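Local coordinates for protein farnesyltransferase, putative (Trypanosoma cruzi, PDB 3WCA) that probably catalyses the joining of two farnesyl diphosphates into squalene, a magnesium-dependent step on the way to lanosterol, at residues C144-R149 with C161-G166. The protein carries 1 engineered substitution. Sequence-based numbering, arbitrary orientation.
Sequences CDFLTR and CHYVAG
The first torsions of Phe-146 and Tyr-163 aim their rings at each other, each CG beside its backbone N and anti to the carbonyl carbon (chi1 -76° and -69°). The pair joins helix 126-147 to helix 154-179, consecutive members of the all-helical squalene/phytoene synthase fold. The contact is slight, at the surface, with Phe-146 CA and Tyr-163 CA 9.6 Å apart. The rings touch edge to edge: Phe-146 CE2 lies 3.8 Å from Tyr-163 CE2, close to the plane of either ring, while the two side chains cross at about a right angle. Tyr-160, one turn before Tyr-163, packs edge-to-face with Phe-146. The side chain of Phe-146 is about 6 Å from that of Glu-71, which binds magnesium, whereas Ala-165 of the second helix belongs to the pocket of the farnesyl thiodiphosphate. A wider pi-type turn at 162-166 carries Gly-166 N to Cys-161 O, at 2.9 Å. Beside the aromatic pair, one face of the Arg-149 guanidinium is covered by Phe-146 CE1, 3.6 Å above the centre of its plane. That group salt-bridges Asp-156 through NH1, and its NH2 makes a salt bridge to the syn side of Asp-145 OD2 at 2.6 Å, 23° out of the carboxylate plane.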
loop_
_atom_site.group_PDB
_atom_site.type_symbol
_atom_site.label_atom_id
_atom_site.label_comp_id
_atom_site.label_asym_id
_atom_site.label_seq_id
_atom_site.Cartn_x
_atom_site.Cartn_y
_atom_site.Cartn_z
ATOM N N CYS A 144 -8.350 -12.202 8.409
ATOM C CA CYS A 144 -9.426 -13.066 8.883
ATOM C C CYS A 144 -10.486 -12.242 9.593
ATOM O O CYS A 144 -11.679 -12.450 9.384
ATOM C CB CYS A 144 -8.890 -14.150 9.828
ATOM S SG CYS A 144 -8.060 -15.528 8.992
ATOM N N ASP A 145 -10.044 -11.301 10.418
ATOM C CA ASP A 145 -10.965 -10.442 11.149
ATOM C C ASP A 145 -11.899 -9.692 10.206
ATOM O O ASP A 145 -13.107 -9.628 10.447
ATOM C CB ASP A 145 -10.188 -9.442 12.016
ATOM C CG ASP A 145 -11.107 -8.516 12.817
ATOM O OD1 ASP A 145 -12.221 -8.947 13.191
ATOM O OD2 ASP A 145 -10.710 -7.361 13.088
ATOM N N PHE A 146 -11.352 -9.133 9.127
ATOM C CA PHE A 146 -12.168 -8.378 8.178
ATOM C C PHE A 146 -12.795 -9.207 7.069
ATOM O O PHE A 146 -13.437 -8.664 6.178
ATOM C CB PHE A 146 -11.365 -7.222 7.575
ATOM C CG PHE A 146 -11.197 -6.062 8.509
ATOM C CD1 PHE A 146 -12.255 -5.189 8.746
ATOM C CD2 PHE A 146 -10.004 -5.877 9.204
ATOM C CE1 PHE A 146 -12.132 -4.150 9.667
ATOM C CE2 PHE A 146 -9.868 -4.839 10.127
ATOM C CZ PHE A 146 -10.940 -3.972 10.358
ATOM N N LEU A 147 -12.600 -10.519 7.105
ATOM C CA LEU A 147 -13.224 -11.371 6.103
ATOM C C LEU A 147 -14.629 -11.670 6.619
ATOM O O LEU A 147 -15.531 -12.006 5.854
ATOM C CB LEU A 147 -12.453 -12.679 5.927
ATOM C CG LEU A 147 -11.448 -12.764 4.776
ATOM C CD1 LEU A 147 -10.800 -14.135 4.795
ATOM C CD2 LEU A 147 -12.152 -12.535 3.443
ATOM N N THR A 148 -14.800 -11.515 7.931
ATOM C CA THR A 148 -16.076 -11.771 8.581
ATOM C C THR A 148 -16.833 -10.495 8.983
ATOM O O THR A 148 -17.755 -10.543 9.801
ATOM C CB THR A 148 -15.877 -12.683 9.829
ATOM O OG1 THR A 148 -17.124 -12.826 10.524
ATOM C CG2 THR A 148 -14.829 -12.100 10.770
ATOM N N ARG A 149 -16.445 -9.355 8.414
ATOM C CA ARG A 149 -17.128 -8.096 8.708
ATOM C C ARG A 149 -16.748 -6.963 7.759
ATOM O O ARG A 149 -15.754 -7.047 7.036
ATOM C CB ARG A 149 -16.871 -7.650 10.149
ATOM C CG ARG A 149 -15.417 -7.445 10.505
ATOM C CD ARG A 149 -15.286 -6.310 11.511
ATOM N NE ARG A 149 -14.025 -6.332 12.243
ATOM C CZ ARG A 149 -13.504 -5.270 12.844
ATOM N NH1 ARG A 149 -14.138 -4.106 12.787
ATOM N NH2 ARG A 149 -12.358 -5.371 13.508
ATOM N N CYS A 161 -6.185 -1.039 7.047
ATOM C CA CYS A 161 -5.041 -0.563 6.285
ATOM C C CYS A 161 -3.769 -1.004 6.993
ATOM O O CYS A 161 -2.774 -1.345 6.348
ATOM C CB CYS A 161 -5.065 0.970 6.145
ATOM S SG CYS A 161 -6.297 1.569 4.948
ATOM N N HIS A 162 -3.814 -0.999 8.323
ATOM C CA HIS A 162 -2.673 -1.415 9.131
ATOM C C HIS A 162 -2.311 -2.865 8.821
ATOM O O HIS A 162 -1.150 -3.179 8.555
ATOM C CB HIS A 162 -3.002 -1.272 10.622
ATOM C CG HIS A 162 -2.045 -1.982 11.528
ATOM N ND1 HIS A 162 -0.749 -1.556 11.724
ATOM C CD2 HIS A 162 -2.194 -3.100 12.281
ATOM C CE1 HIS A 162 -0.140 -2.380 12.559
ATOM N NE2 HIS A 162 -0.994 -3.326 12.911
ATOM N N TYR A 163 -3.311 -3.739 8.835
ATOM C CA TYR A 163 -3.099 -5.158 8.574
ATOM C C TYR A 163 -2.592 -5.505 7.182
ATOM O O TYR A 163 -1.808 -6.443 7.030
ATOM C CB TYR A 163 -4.392 -5.965 8.798
ATOM C CG TYR A 163 -4.876 -6.084 10.242
ATOM C CD1 TYR A 163 -4.034 -6.547 11.254
ATOM C CD2 TYR A 163 -6.192 -5.769 10.578
ATOM C CE1 TYR A 163 -4.496 -6.698 12.573
ATOM C CE2 TYR A 163 -6.666 -5.912 11.884
ATOM C CZ TYR A 163 -5.818 -6.376 12.876
ATOM O OH TYR A 163 -6.297 -6.505 14.164
ATOM N N VAL A 164 -3.039 -4.781 6.158
ATOM C CA VAL A 164 -2.620 -5.139 4.817
ATOM C C VAL A 164 -1.545 -4.271 4.189
ATOM O O VAL A 164 -1.055 -4.611 3.115
ATOM C CB VAL A 164 -3.835 -5.211 3.843
ATOM C CG1 VAL A 164 -4.905 -6.171 4.416
ATOM C CG2 VAL A 164 -4.416 -3.809 3.605
ATOM N N ALA A 165 -1.178 -3.180 4.856
ATOM C CA ALA A 165 -0.176 -2.259 4.336
ATOM C C ALA A 165 0.716 -1.668 5.428
ATOM O O ALA A 165 1.934 -1.596 5.274
ATOM C CB ALA A 165 -0.864 -1.137 3.572
ATOM N N GLY A 166 0.108 -1.230 6.521
ATOM C CA GLY A 166 0.886 -0.664 7.605
ATOM C C GLY A 166 1.923 -1.654 8.124
ATOM O O GLY A 166 3.036 -1.264 8.498
#